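Local coordinates for protein putative alpha-galactosidase/melibiase (Bacteroides fragilis, PDB 4OGZ) that probably hydrolyses terminal, non-reducing alpha-D-galactose residues from alpha-D-galactosides, as a glycoside hydrolase of family 27, at residues L437-I446 against G465-K473. Numbering follows the deposited sequence.
Sequences LSLDRVYDVI and GECKVFICK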
loop_
_atom_site.group_PDB
_atom_site.type_symbol
_atom_site.label_atom_id
_atom_site.label_comp_id
_atom_site.label_asym_id
_atom_site.label_seq_id
_atom_site.Cartn_x
_atom_site.Cartn_y
_atom_site.Cartn_z
ATOM N N LEU A 437 -14.714 20.613 -12.583
ATOM C CA LEU A 437 -15.564 19.476 -12.330
ATOM C C LEU A 437 -16.665 19.436 -13.376
ATOM O O LEU A 437 -17.286 20.452 -13.657
ATOM C CB LEU A 437 -16.167 19.580 -10.935
ATOM C CG LEU A 437 -17.023 18.409 -10.510
ATOM C CD1 LEU A 437 -16.164 17.162 -10.406
ATOM C CD2 LEU A 437 -17.724 18.698 -9.192
ATOM N N SER A 438 -16.883 18.271 -13.967
ATOM C CA SER A 438 -18.033 18.046 -14.823
ATOM C C SER A 438 -18.904 17.005 -14.180
ATOM O O SER A 438 -18.393 15.983 -13.683
ATOM C CB SER A 438 -17.605 17.510 -16.174
ATOM O OG SER A 438 -18.763 17.162 -16.923
ATOM N N LEU A 439 -20.211 17.211 -14.246
ATOM C CA LEU A 439 -21.148 16.263 -13.662
ATOM C C LEU A 439 -22.094 15.664 -14.705
ATOM O O LEU A 439 -23.200 15.260 -14.377
ATOM C CB LEU A 439 -21.938 16.952 -12.543
ATOM C CG LEU A 439 -21.078 17.462 -11.381
ATOM C CD1 LEU A 439 -21.902 18.331 -10.424
ATOM C CD2 LEU A 439 -20.411 16.304 -10.624
ATOM N N ASP A 440 -21.688 15.606 -15.964
ATOM C CA ASP A 440 -22.574 15.023 -16.959
ATOM C C ASP A 440 -22.707 13.502 -16.802
ATOM O O ASP A 440 -23.761 12.956 -17.063
ATOM C CB ASP A 440 -22.104 15.391 -18.360
ATOM C CG ASP A 440 -22.155 16.897 -18.606
ATOM O OD1 ASP A 440 -23.005 17.605 -18.018
ATOM O OD2 ASP A 440 -21.327 17.377 -19.390
ATOM N N ARG A 441 -21.644 12.843 -16.350
ATOM C CA ARG A 441 -21.637 11.435 -16.143
ATOM C C ARG A 441 -20.969 11.133 -14.809
ATOM O O ARG A 441 -19.791 11.438 -14.609
ATOM C CB ARG A 441 -20.878 10.759 -17.276
ATOM C CG ARG A 441 -21.079 9.263 -17.293
ATOM C CD ARG A 441 -20.290 8.617 -18.414
ATOM N NE ARG A 441 -20.717 7.234 -18.634
ATOM C CZ ARG A 441 -20.289 6.173 -17.949
ATOM N NH1 ARG A 441 -19.397 6.300 -16.970
ATOM N NH2 ARG A 441 -20.764 4.973 -18.251
ATOM N N VAL A 442 -21.723 10.532 -13.891
ATOM C CA VAL A 442 -21.257 10.373 -12.529
ATOM C C VAL A 442 -21.468 8.937 -12.107
ATOM O O VAL A 442 -22.564 8.403 -12.240
ATOM C CB VAL A 442 -21.976 11.338 -11.568
ATOM C CG1 VAL A 442 -21.557 11.077 -10.117
ATOM C CG2 VAL A 442 -21.683 12.780 -11.970
ATOM N N TYR A 443 -20.392 8.301 -11.653
ATOM C CA TYR A 443 -20.417 6.907 -11.265
ATOM C C TYR A 443 -20.188 6.804 -9.753
ATOM O O TYR A 443 -19.234 7.365 -9.220
ATOM C CB TYR A 443 -19.349 6.160 -12.055
ATOM C CG TYR A 443 -19.228 4.702 -11.716
ATOM C CD1 TYR A 443 -20.131 3.772 -12.227
ATOM C CD2 TYR A 443 -18.204 4.249 -10.882
ATOM C CE1 TYR A 443 -20.030 2.433 -11.910
ATOM C CE2 TYR A 443 -18.088 2.908 -10.572
ATOM C CZ TYR A 443 -19.012 2.007 -11.080
ATOM O OH TYR A 443 -18.894 0.679 -10.758
ATOM N N ASP A 444 -21.081 6.120 -9.072
ATOM C CA ASP A 444 -20.985 5.907 -7.616
ATOM C C ASP A 444 -20.153 4.650 -7.375
ATOM O O ASP A 444 -20.567 3.550 -7.678
ATOM C CB ASP A 444 -22.368 5.819 -6.999
ATOM C CG ASP A 444 -22.339 5.693 -5.493
ATOM O OD1 ASP A 444 -21.428 5.041 -4.937
ATOM O OD2 ASP A 444 -23.249 6.254 -4.868
ATOM N N VAL A 445 -18.956 4.864 -6.854
ATOM C CA VAL A 445 -17.939 3.837 -6.655
ATOM C C VAL A 445 -18.229 2.894 -5.481
ATOM O O VAL A 445 -17.740 1.771 -5.452
ATOM C CB VAL A 445 -16.575 4.546 -6.452
ATOM C CG1 VAL A 445 -15.533 3.658 -5.776
ATOM C CG2 VAL A 445 -16.076 5.052 -7.784
ATOM N N ILE A 446 -19.009 3.342 -4.512
ATOM C CA ILE A 446 -19.345 2.508 -3.360
ATOM C C ILE A 446 -20.542 1.638 -3.715
ATOM O O ILE A 446 -20.618 0.495 -3.292
ATOM C CB ILE A 446 -19.672 3.352 -2.117
ATOM C CG1 ILE A 446 -18.485 4.274 -1.750
ATOM C CG2 ILE A 446 -20.051 2.464 -0.932
ATOM C CD1 ILE A 446 -17.269 3.541 -1.232
ATOM N N GLY A 465 -20.337 9.537 9.563
ATOM C CA GLY A 465 -19.129 8.788 9.280
ATOM C C GLY A 465 -19.023 8.275 7.855
ATOM O O GLY A 465 -18.027 7.587 7.521
ATOM N N GLU A 466 -20.009 8.628 7.012
ATOM C CA GLU A 466 -20.119 8.057 5.688
ATOM C C GLU A 466 -19.258 8.873 4.722
ATOM O O GLU A 466 -19.121 10.099 4.847
ATOM C CB GLU A 466 -21.565 8.025 5.187
ATOM C CG GLU A 466 -21.730 7.363 3.814
ATOM C CD GLU A 466 -23.159 7.335 3.278
ATOM O OE1 GLU A 466 -24.103 7.897 3.898
ATOM O OE2 GLU A 466 -23.333 6.752 2.196
ATOM N N CYS A 467 -18.662 8.168 3.780
ATOM C CA CYS A 467 -18.006 8.799 2.677
ATOM C C CYS A 467 -18.717 8.321 1.439
ATOM O O CYS A 467 -19.050 7.161 1.353
ATOM C CB CYS A 467 -16.531 8.408 2.632
ATOM S SG CYS A 467 -15.592 9.348 1.385
ATOM N N LYS A 468 -18.985 9.212 0.487
ATOM C CA LYS A 468 -19.424 8.795 -0.822
ATOM C C LYS A 468 -18.327 9.181 -1.810
ATOM O O LYS A 468 -17.705 10.257 -1.678
ATOM C CB LYS A 468 -20.776 9.425 -1.178
ATOM C CG LYS A 468 -21.960 8.728 -0.513
ATOM C CD LYS A 468 -23.308 9.273 -0.989
ATOM C CE LYS A 468 -24.456 8.283 -0.872
ATOM N NZ LYS A 468 -25.078 8.336 0.480
ATOM N N VAL A 469 -18.050 8.289 -2.761
ATOM C CA VAL A 469 -17.009 8.521 -3.766
ATOM C C VAL A 469 -17.630 8.421 -5.150
ATOM O O VAL A 469 -18.318 7.429 -5.476
ATOM C CB VAL A 469 -15.844 7.515 -3.645
ATOM C CG1 VAL A 469 -14.812 7.745 -4.736
ATOM C CG2 VAL A 469 -15.173 7.626 -2.284
ATOM N N PHE A 470 -17.431 9.472 -5.937
ATOM C CA PHE A 470 -18.007 9.550 -7.255
ATOM C C PHE A 470 -16.908 9.746 -8.240
ATOM O O PHE A 470 -16.017 10.543 -7.983
ATOM C CB PHE A 470 -18.957 10.745 -7.400
ATOM C CG PHE A 470 -20.058 10.766 -6.398
ATOM C CD1 PHE A 470 -21.130 9.898 -6.501
ATOM C CD2 PHE A 470 -20.016 11.650 -5.326
ATOM C CE1 PHE A 470 -22.153 9.936 -5.580
ATOM C CE2 PHE A 470 -21.049 11.690 -4.407
ATOM C CZ PHE A 470 -22.118 10.828 -4.537
ATOM N N ILE A 471 -17.006 9.102 -9.401
ATOM C CA ILE A 471 -16.138 9.452 -10.534
ATOM C C ILE A 471 -16.928 10.262 -11.565
ATOM O O ILE A 471 -17.972 9.842 -12.022
ATOM C CB ILE A 471 -15.544 8.188 -11.145
ATOM C CG1 ILE A 471 -14.557 7.600 -10.137
ATOM C CG2 ILE A 471 -14.854 8.489 -12.461
ATOM C CD1 ILE A 471 -13.969 6.289 -10.561
ATOM N N CYS A 472 -16.380 11.421 -11.943
ATOM C CA CYS A 472 -17.138 12.496 -12.573
ATOM C C CYS A 472 -16.467 12.907 -13.835
ATOM O O CYS A 472 -15.297 13.280 -13.835
ATOM C CB CYS A 472 -17.199 13.712 -11.644
ATOM S SG CYS A 472 -18.063 13.379 -10.062
ATOM N N LYS A 473 -17.200 12.860 -14.928
ATOM C CA LYS A 473 -16.679 13.399 -16.180
ATOM C C LYS A 473 -17.814 14.116 -16.912
ATOM O O LYS A 473 -18.997 13.935 -16.601
ATOM C CB LYS A 473 -16.018 12.302 -17.035
ATOM C CG LYS A 473 -16.791 10.986 -17.142
ATOM C CD LYS A 473 -15.859 9.762 -17.188
ATOM C CE LYS A 473 -16.588 8.442 -16.913
ATOM N NZ LYS A 473 -17.311 8.407 -15.594
ATOM O OXT LYS A 473 -17.551 14.920 -17.808
HETATM O O HOH W 1 -14.846 16.089 -13.545
HETATM O O HOH W 2 -20.254 6.454 -3.052
#
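Tyr443 and Ile471 face each other as a hydrogen-bonded antiparallel pair, Tyr443 N giving to Ile471 O and Ile471 N to Tyr443 O, the latter at 2.8 Å. Further bonds continue the pairing both ways: Val445 N to Val469 O at one end, and at the other Lys473 N to Arg441 O, a nearly straight bond (170° at the hydrogen). Lys473 O accepts in turn from Arg441 N, and because Asp440 and Arg441 both face this last residue, a classic beta bulge lies just ahead of strand 442-444. Ser438 reaches the chain terminus too: with OG anti to the backbone N (chi1 173°), its hydroxyl donates to Lys473 OXT at 2.7 Å, so both terminal carboxylate oxygens are held.

Strand 467-472 is the last of the C-terminal beta-sandwich domain that follows the TIM barrel in this family; it runs between strands 413-419 and 442-444, so its other edge bonds to residues such as Cys417 and Ile415.

Apolar contacts divide between the two faces of the sheet. On one, Val442 CG1 rests against Phe470 CB at 3.8 Å, while Cys472 SG touches both Leu439 CD2 and Val442 CG2; the Phe470 ring also meets Trp458 edge-to-face. On the other, Val445 CG2 touches Ile471 CD1 at 3.7 Å, and Val445 also packs on helix 378-384, where Asp379 accepts the Tyr443 hydroxyl.

Water stitches both ends, one molecule joining Ser438 N to Cys472 O, another giving to Asp444 OD1 (2.6 Å) and accepting from Val469 N. The same OD1 takes Ile446 N in an Asx turn and also bonds Glu447 N. Alongside Arg441, Lys473 points the same way, its NZ at the guanidinium edge 3.3 Å from Arg441 NH1, a like-charge approach that probably costs some energy.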